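PDB 5EX2: peptidyl-prolyl cis-trans isomerase from Hirschia baltica, which probably catalyses the cis-trans isomerisation of peptide bonds preceding proline, as a periplasmic folding helper of the cyclophilin family. Local coordinates for residues P22-I27 with M218-L222; F127-Q133 with V145-P150; E229-N235 with T259-F264. One frame throughout, in Å; residues are numbered along the deposited sequence.

Interaction 1 (P22-I27 with M218-L222); sequences PDNLVI and MVSDL
Met-218 lays its thioether against Val-26, SD lying 3.6 Å from CG2 of the valine. The methionine chain starts beside its own backbone N (chi1 -62°) and bends again at its next two torsions, which folds it back and brings the terminal methyl CE to 3.3 Å from the carbonyl oxygen of Asp-23. Met-218 and Val-26 form an antiparallel, non-hydrogen-bonded pair and put their side chains on the same face of the sheet, where Arg-52, Val-55 and Arg-56 of helix 45-57 also touch the methionine.

At Val-219 the chain leaves the strand in a short 3-10 turn, but its N-H still reaches back to segment 22-27, donating to Leu-25 O at 2.9 Å in an almost straight bond (171° at the hydrogen). Its two methyls divide the apolar work: CG1 meets the ring of Pro-22 at CB, whereas CG2 enters between Leu-25 and Ile-27, 3.6 Å from CG of the leucine and 3.7 Å from CG1 of the isoleucine. The Val-26/Met-218 pair belongs to the pairing of strands 25-30 and 212-218 that closes the eight-stranded antiparallel barrel characteristic of cyclophilins, in which strand 25-30 has strand 33-39 as its other neighbour.

Ser-220 follows with two polar links to the 3-10 turn at Pro-22 and Asp-23. Its backbone N makes only a weak, bent bond to Pro-22 O, but its hydroxyl OG gives a short one, 2.7 Å, to OD1 of Asp-23, on the lone pair turned away from the other carboxylate oxygen. That same OD1 also takes a salt bridge from Arg-56, whose guanidinium pairs with Asp-221 as well. Leu-222 makes a lighter contact, with CD1 4.2 Å from CD1 of Ile-27.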
# COMPACT_ATOMS: atom_id res chain seq x y z
N PRO A 22 -3.42 14.52 -0.46
CA PRO A 22 -2.99 14.40 -1.86
C PRO A 22 -1.50 14.10 -2.04
O PRO A 22 -1.16 13.49 -3.04
CB PRO A 22 -3.32 15.79 -2.45
CG PRO A 22 -4.29 16.39 -1.56
CD PRO A 22 -4.16 15.77 -0.20
N ASP A 23 -0.64 14.49 -1.10
CA ASP A 23 0.77 14.18 -1.23
C ASP A 23 1.06 12.72 -0.85
O ASP A 23 2.19 12.26 -0.99
CB ASP A 23 1.62 15.13 -0.37
CG ASP A 23 3.02 15.33 -0.93
OD1 ASP A 23 3.16 15.45 -2.17
OD2 ASP A 23 3.99 15.36 -0.15
N ASN A 24 0.06 11.99 -0.36
CA ASN A 24 0.20 10.56 -0.11
C ASN A 24 -0.54 9.73 -1.15
O ASN A 24 -0.75 8.54 -0.95
CB ASN A 24 -0.32 10.18 1.28
CG ASN A 24 0.51 10.75 2.39
OD1 ASN A 24 1.63 11.19 2.19
ND2 ASN A 24 -0.04 10.75 3.60
N LEU A 25 -0.96 10.34 -2.25
CA LEU A 25 -1.80 9.66 -3.23
C LEU A 25 -1.16 9.72 -4.60
O LEU A 25 -0.92 10.80 -5.14
CB LEU A 25 -3.19 10.29 -3.26
CG LEU A 25 -4.27 9.63 -4.13
CD1 LEU A 25 -4.51 8.18 -3.73
CD2 LEU A 25 -5.57 10.43 -4.01
N VAL A 26 -0.94 8.55 -5.17
CA VAL A 26 -0.27 8.41 -6.46
C VAL A 26 -1.22 7.75 -7.44
O VAL A 26 -1.89 6.78 -7.11
CB VAL A 26 1.00 7.55 -6.34
CG1 VAL A 26 1.86 7.68 -7.59
CG2 VAL A 26 1.78 7.89 -5.07
N ILE A 27 -1.25 8.28 -8.66
CA ILE A 27 -2.02 7.68 -9.73
C ILE A 27 -1.08 6.92 -10.66
O ILE A 27 -0.22 7.52 -11.27
CB ILE A 27 -2.78 8.73 -10.54
CG1 ILE A 27 -3.51 9.71 -9.62
CG2 ILE A 27 -3.76 8.03 -11.47
CD1 ILE A 27 -4.23 10.80 -10.36
N MET A 218 1.72 12.28 -8.80
CA MET A 218 1.35 12.64 -7.43
C MET A 218 0.16 13.58 -7.46
O MET A 218 0.17 14.61 -8.14
CB MET A 218 2.50 13.34 -6.72
CG MET A 218 3.75 12.52 -6.56
SD MET A 218 3.50 11.00 -5.62
CE MET A 218 2.63 11.64 -4.17
N VAL A 219 -0.88 13.25 -6.71
CA VAL A 219 -2.09 14.04 -6.78
C VAL A 219 -1.84 15.47 -6.28
O VAL A 219 -2.48 16.41 -6.76
CB VAL A 219 -3.23 13.35 -5.99
CG1 VAL A 219 -4.44 14.22 -5.85
CG2 VAL A 219 -3.63 12.08 -6.72
N SER A 220 -0.92 15.66 -5.34
CA SER A 220 -0.57 16.99 -4.85
C SER A 220 0.00 17.89 -5.95
O SER A 220 -0.02 19.11 -5.83
CB SER A 220 0.44 16.85 -3.72
OG SER A 220 1.49 16.03 -4.15
N ASP A 221 0.51 17.28 -7.02
CA ASP A 221 1.12 18.04 -8.10
C ASP A 221 0.11 18.49 -9.13
O ASP A 221 0.43 19.27 -10.03
CB ASP A 221 2.21 17.21 -8.77
CG ASP A 221 3.38 16.94 -7.86
OD1 ASP A 221 3.58 17.70 -6.88
OD2 ASP A 221 4.10 15.96 -8.10
N LEU A 222 -1.12 18.00 -9.00
CA LEU A 222 -2.20 18.44 -9.87
C LEU A 222 -2.79 19.73 -9.36
O LEU A 222 -2.72 20.02 -8.16
CB LEU A 222 -3.28 17.37 -9.94
CG LEU A 222 -2.87 16.01 -10.49
CD1 LEU A 222 -4.02 15.03 -10.33
CD2 LEU A 222 -2.45 16.12 -11.95

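Interaction 2 (F127-Q133 with V145-P150); sequences FPIETRQ and VESWMP. With MG (magnesium ion), chain C.
Thr-131 OG1 is gripped from several directions: it accepts a hydrogen bond from Ser-147 OG at 2.8 Å and a further one from Arg-100, and gives its own proton to the carbonyl oxygen of Arg-132 at 2.7 Å. This last bond lies in the carbonyl plane, on a lone pair. The threonine hydroxyl stands anti to its backbone N (chi1 -171°), the rotation that carries it toward both Ser-147 and the following carbonyl. Arg-100 also donates to Ser-147 OG, so one guanidinium joins both buried hydroxyls.

Thr-131 and Ser-147 are a non-hydrogen-bonded pair between strand 127-132, central in a five-stranded antiparallel sheet separate from the cyclophilin barrel, and its neighbour 145-148. Next to them Glu-130 and Trp-148 form the hydrogen-bonded pair, each N-H meeting the other's carbonyl oxygen at 2.9 Å. Their side chains share the other face of the sheet. Glu-130 CB sits over the five-membered ring of the indole in a CH-pi contact, 3.9 Å from its centroid, and the extended chain carries CG on to 3.4 Å from Trp-148 CZ2. The carboxylate, its plane turned 43° from the indole, takes only a weak, bent bond from Trp-148 NE1 on OE1; a salt bridge from Arg-179 to OE1 and a hydrogen bond from Gln-119 to OE2 hold it as well.

Toward the start of strand 127-132, Met-149 SD approaches Phe-127 CD1 at 3.6 Å, an oblique Met-aromatic contact, and Pro-150 packs its ring against Pro-128. At the other end of segment 127-133, Gln-133 OE1 binds the magnesium ion at 2.4 Å, in a site completed by Gln-115, Glu-135 and three waters, while NE2 of the same amide is hydrogen-bonded to Lys-117 O.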
# COMPACT_ATOMS: atom_id res chain seq x y z
N PHE A 127 -4.32 0.51 6.51
CA PHE A 127 -3.21 -0.36 6.17
C PHE A 127 -3.23 -1.58 7.07
O PHE A 127 -3.49 -1.47 8.27
CB PHE A 127 -1.87 0.35 6.33
CG PHE A 127 -1.72 1.58 5.45
CD1 PHE A 127 -1.44 1.46 4.10
CD2 PHE A 127 -1.87 2.87 5.97
CE1 PHE A 127 -1.30 2.57 3.29
CE2 PHE A 127 -1.74 3.98 5.13
CZ PHE A 127 -1.45 3.83 3.81
N PRO A 128 -2.95 -2.76 6.50
CA PRO A 128 -2.82 -3.94 7.34
C PRO A 128 -1.50 -3.87 8.08
O PRO A 128 -0.48 -3.46 7.52
CB PRO A 128 -2.86 -5.09 6.34
CG PRO A 128 -2.23 -4.50 5.10
CD PRO A 128 -2.64 -3.05 5.09
N ILE A 129 -1.50 -4.28 9.35
CA ILE A 129 -0.33 -4.20 10.19
C ILE A 129 -0.20 -5.51 10.96
O ILE A 129 -1.21 -6.06 11.39
CB ILE A 129 -0.41 -3.03 11.19
CG1 ILE A 129 -0.65 -1.70 10.48
CG2 ILE A 129 0.85 -2.98 12.07
CD1 ILE A 129 0.53 -1.21 9.68
N GLU A 130 1.01 -6.03 11.06
CA GLU A 130 1.32 -7.14 11.95
C GLU A 130 2.35 -6.64 12.95
O GLU A 130 3.18 -5.80 12.65
CB GLU A 130 1.85 -8.36 11.19
CG GLU A 130 2.09 -9.56 12.07
CD GLU A 130 2.35 -10.83 11.31
OE1 GLU A 130 2.72 -10.76 10.11
OE2 GLU A 130 2.19 -11.89 11.91
N THR A 131 2.27 -7.15 14.17
CA THR A 131 3.07 -6.58 15.23
C THR A 131 3.46 -7.58 16.27
O THR A 131 2.74 -8.53 16.52
CB THR A 131 2.31 -5.43 15.90
OG1 THR A 131 3.15 -4.72 16.81
CG2 THR A 131 1.04 -5.90 16.61
N ARG A 132 4.63 -7.35 16.86
CA ARG A 132 4.97 -7.96 18.14
C ARG A 132 4.05 -7.36 19.20
O ARG A 132 3.41 -6.33 18.99
CB ARG A 132 6.45 -7.74 18.45
CG ARG A 132 7.38 -8.22 17.35
CD ARG A 132 7.29 -9.72 17.13
NE ARG A 132 7.87 -10.46 18.24
CZ ARG A 132 7.95 -11.78 18.30
NH1 ARG A 132 7.49 -12.53 17.30
NH2 ARG A 132 8.51 -12.36 19.35
N GLN A 133 3.94 -8.03 20.34
CA GLN A 133 2.95 -7.64 21.32
C GLN A 133 3.23 -6.28 21.95
O GLN A 133 4.36 -5.97 22.31
CB GLN A 133 2.86 -8.71 22.40
CG GLN A 133 2.12 -9.92 21.92
CD GLN A 133 0.65 -9.67 21.68
OE1 GLN A 133 0.10 -8.62 22.05
NE2 GLN A 133 -0.02 -10.64 21.07
N VAL A 145 7.53 -1.11 19.79
CA VAL A 145 7.56 -2.52 19.41
C VAL A 145 7.74 -2.60 17.91
O VAL A 145 7.44 -1.65 17.19
CB VAL A 145 6.29 -3.28 19.81
CG1 VAL A 145 6.12 -3.24 21.29
CG2 VAL A 145 5.04 -2.75 19.08
N GLU A 146 8.20 -3.76 17.45
CA GLU A 146 8.39 -3.98 16.04
C GLU A 146 7.05 -4.27 15.35
O GLU A 146 6.28 -5.12 15.80
CB GLU A 146 9.36 -5.13 15.83
CG GLU A 146 9.74 -5.36 14.39
CD GLU A 146 10.85 -6.35 14.24
OE1 GLU A 146 12.00 -5.98 14.56
OE2 GLU A 146 10.58 -7.47 13.78
N SER A 147 6.80 -3.56 14.26
CA SER A 147 5.60 -3.79 13.46
C SER A 147 5.96 -3.73 11.98
O SER A 147 7.01 -3.25 11.62
CB SER A 147 4.53 -2.77 13.78
OG SER A 147 4.23 -2.77 15.17
N TRP A 148 5.08 -4.24 11.13
CA TRP A 148 5.31 -4.19 9.70
C TRP A 148 3.99 -4.23 8.96
O TRP A 148 2.96 -4.57 9.54
CB TRP A 148 6.24 -5.34 9.26
CG TRP A 148 5.81 -6.72 9.69
CD1 TRP A 148 5.15 -7.64 8.91
CD2 TRP A 148 6.03 -7.35 10.96
NE1 TRP A 148 4.96 -8.80 9.63
CE2 TRP A 148 5.47 -8.63 10.90
CE3 TRP A 148 6.64 -6.94 12.16
CZ2 TRP A 148 5.50 -9.52 11.97
CZ3 TRP A 148 6.67 -7.83 13.23
CH2 TRP A 148 6.10 -9.10 13.12
N MET A 149 4.00 -3.84 7.68
CA MET A 149 2.81 -3.95 6.87
C MET A 149 2.93 -5.22 6.06
O MET A 149 3.72 -5.28 5.11
CB MET A 149 2.65 -2.74 5.96
CG MET A 149 1.49 -2.87 5.00
SD MET A 149 0.91 -1.29 4.36
CE MET A 149 2.31 -0.75 3.41
N PRO A 150 2.15 -6.24 6.43
CA PRO A 150 2.29 -7.52 5.73
C PRO A 150 1.84 -7.45 4.29
O PRO A 150 1.05 -6.58 3.94
CB PRO A 150 1.39 -8.45 6.53
CG PRO A 150 0.37 -7.57 7.12
CD PRO A 150 1.12 -6.32 7.48
MG MG C . -1.40 -7.89 23.74
O HOH W 1 -1.10 -10.04 24.59
O HOH W 2 -3.38 -7.83 24.89
O HOH W 3 -1.69 -5.67 22.74

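Interaction 3 (E229-N235 with T259-F264); sequences EAWVMRN and TPSVVF
Trp-231 and Phe-264 meet rim to rim, neither ring covering the face of the other. Their planes are inclined at 61°, and the indole brings its benzo corner to the edge of the phenyl ring, with CZ3 3.5 Å from Phe-264 CD2. The strand register puts both side chains on the same face of the sheet, with Glu-229 and Val-262, and helix 7-11 touches both rings. Val-262 is the residue paired with the tryptophan on this face.

The opposite face is lined by smaller groups. Ala-230 CB faces Val-263 CG2, and Val-232 turns both methyls to the Ser-261 hydroxyl, CG1 and CG2 each 3.7 Å from OG. That oxygen is not left to apolar neighbours alone: it donates to Thr-259 O and is also bonded to Arg-190.

Farther along, Met-233 crosses the ring of Pro-260 obliquely. Its chain runs extended to SD and then bends (chi3 -74°), which lays the methyl CE 3.9 Å from Pro-260 CB, next to helix 238-247. Asn-235 turns its amide so that ND2 gives Thr-259 OG1 a hydrogen bond of 3.0 Å, nearly in the amide plane, while its OD1 accepts from the backbone of Gly-126.

Five nearly straight backbone hydrogen bonds set this register, from Glu-229 with Phe-264 to Met-233 with Pro-260. The arrangement is that of a regular antiparallel strand pair, here strands 229-233 and 261-264 of a three-stranded sheet, with strand 17-19 on the far side of 229-233, packed beside the cyclophilin barrel.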
# COMPACT_ATOMS: atom_id res chain seq x y z
N GLU A 229 -10.25 12.78 -5.33
CA GLU A 229 -10.38 12.86 -3.89
C GLU A 229 -10.64 11.45 -3.37
O GLU A 229 -11.59 10.79 -3.79
CB GLU A 229 -11.50 13.83 -3.49
CG GLU A 229 -11.23 15.27 -3.94
CD GLU A 229 -12.39 16.25 -3.72
OE1 GLU A 229 -13.30 15.98 -2.91
OE2 GLU A 229 -12.37 17.31 -4.37
N ALA A 230 -9.79 11.00 -2.46
CA ALA A 230 -9.88 9.64 -1.92
C ALA A 230 -10.18 9.64 -0.44
O ALA A 230 -9.74 10.52 0.31
CB ALA A 230 -8.59 8.88 -2.20
N TRP A 231 -10.96 8.65 -0.03
CA TRP A 231 -11.27 8.45 1.37
C TRP A 231 -11.08 6.99 1.69
O TRP A 231 -11.31 6.12 0.84
CB TRP A 231 -12.70 8.88 1.72
CG TRP A 231 -12.93 10.36 1.92
CD1 TRP A 231 -12.93 11.05 3.11
CD2 TRP A 231 -13.26 11.31 0.91
NE1 TRP A 231 -13.22 12.37 2.89
CE2 TRP A 231 -13.42 12.56 1.55
CE3 TRP A 231 -13.41 11.23 -0.47
CZ2 TRP A 231 -13.74 13.72 0.85
CZ3 TRP A 231 -13.72 12.37 -1.17
CH2 TRP A 231 -13.88 13.61 -0.51
N VAL A 232 -10.67 6.72 2.92
CA VAL A 232 -10.47 5.37 3.43
C VAL A 232 -11.28 5.26 4.69
O VAL A 232 -11.25 6.15 5.54
CB VAL A 232 -8.98 5.08 3.70
CG1 VAL A 232 -8.79 3.70 4.32
CG2 VAL A 232 -8.19 5.22 2.43
N MET A 233 -12.04 4.19 4.81
CA MET A 233 -12.85 3.97 6.00
C MET A 233 -11.95 3.94 7.24
O MET A 233 -10.85 3.42 7.23
CB MET A 233 -13.66 2.68 5.87
CG MET A 233 -14.59 2.38 7.07
SD MET A 233 -15.66 1.00 6.78
CE MET A 233 -16.85 1.69 5.64
N ARG A 234 -12.43 4.55 8.31
CA ARG A 234 -11.72 4.59 9.58
C ARG A 234 -11.90 3.27 10.31
O ARG A 234 -13.02 2.84 10.58
CB ARG A 234 -12.22 5.75 10.45
CG ARG A 234 -11.76 7.11 9.94
CD ARG A 234 -12.06 8.26 10.90
NE ARG A 234 -11.62 9.54 10.34
CZ ARG A 234 -10.36 9.98 10.33
NH1 ARG A 234 -9.37 9.24 10.82
NH2 ARG A 234 -10.08 11.16 9.80
N ASN A 235 -10.79 2.59 10.59
CA ASN A 235 -10.86 1.27 11.17
C ASN A 235 -11.42 1.32 12.57
O ASN A 235 -12.01 0.35 13.01
CB ASN A 235 -9.48 0.62 11.17
CG ASN A 235 -8.88 0.51 9.76
OD1 ASN A 235 -7.87 1.14 9.47
ND2 ASN A 235 -9.48 -0.31 8.92
N THR A 259 -9.60 -2.60 3.58
CA THR A 259 -10.42 -1.59 4.22
C THR A 259 -11.17 -0.84 3.15
O THR A 259 -10.57 -0.38 2.20
CB THR A 259 -9.56 -0.60 5.02
OG1 THR A 259 -8.93 -1.29 6.10
CG2 THR A 259 -10.41 0.54 5.56
N PRO A 260 -12.50 -0.71 3.28
CA PRO A 260 -13.23 -0.01 2.23
C PRO A 260 -12.63 1.35 1.95
O PRO A 260 -12.39 2.16 2.84
CB PRO A 260 -14.64 0.11 2.82
CG PRO A 260 -14.79 -1.15 3.61
CD PRO A 260 -13.43 -1.32 4.26
N SER A 261 -12.42 1.61 0.66
CA SER A 261 -11.80 2.84 0.19
C SER A 261 -12.49 3.28 -1.09
O SER A 261 -13.00 2.46 -1.84
CB SER A 261 -10.30 2.63 -0.06
OG SER A 261 -9.67 2.07 1.09
N VAL A 262 -12.52 4.58 -1.32
CA VAL A 262 -13.18 5.13 -2.50
C VAL A 262 -12.38 6.29 -3.05
O VAL A 262 -11.81 7.08 -2.30
CB VAL A 262 -14.61 5.60 -2.18
CG1 VAL A 262 -15.49 4.42 -1.83
CG2 VAL A 262 -14.60 6.60 -1.03
N VAL A 263 -12.34 6.38 -4.37
CA VAL A 263 -11.67 7.46 -5.06
C VAL A 263 -12.69 8.12 -5.99
O VAL A 263 -13.36 7.43 -6.77
CB VAL A 263 -10.46 6.98 -5.86
CG1 VAL A 263 -9.78 8.16 -6.55
CG2 VAL A 263 -9.47 6.23 -4.97
N PHE A 264 -12.84 9.43 -5.87
CA PHE A 264 -13.78 10.19 -6.68
C PHE A 264 -13.01 11.12 -7.58
O PHE A 264 -12.23 11.94 -7.11
CB PHE A 264 -14.73 11.00 -5.80
CG PHE A 264 -15.54 10.16 -4.85
CD1 PHE A 264 -16.58 9.38 -5.31
CD2 PHE A 264 -15.26 10.18 -3.49
CE1 PHE A 264 -17.34 8.63 -4.43
CE2 PHE A 264 -16.01 9.42 -2.60
CZ PHE A 264 -17.05 8.65 -3.07

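In the fold
The three contacts belong to three different sheets. Interaction 1 helps close the eight-stranded cyclophilin barrel, interaction 2 lies in a five-stranded sheet and interaction 3 in a three-stranded one. Along the chain, interaction 2 is nested within the long loop closed by interaction 1, and interaction 3 follows both. Interactions 1 and 3, with centres 15 Å apart, touch where Leu-25 CD2 packs on Ala-230 CB at 3.8 Å, joining barrel and three-stranded sheet. Interaction 2, which carries part of the magnesium site, touches neither: its centre lies 26 Å from that of interaction 1, across the centre of the chain, and 21 Å from that of interaction 3. Two further sheets thus accompany the barrel.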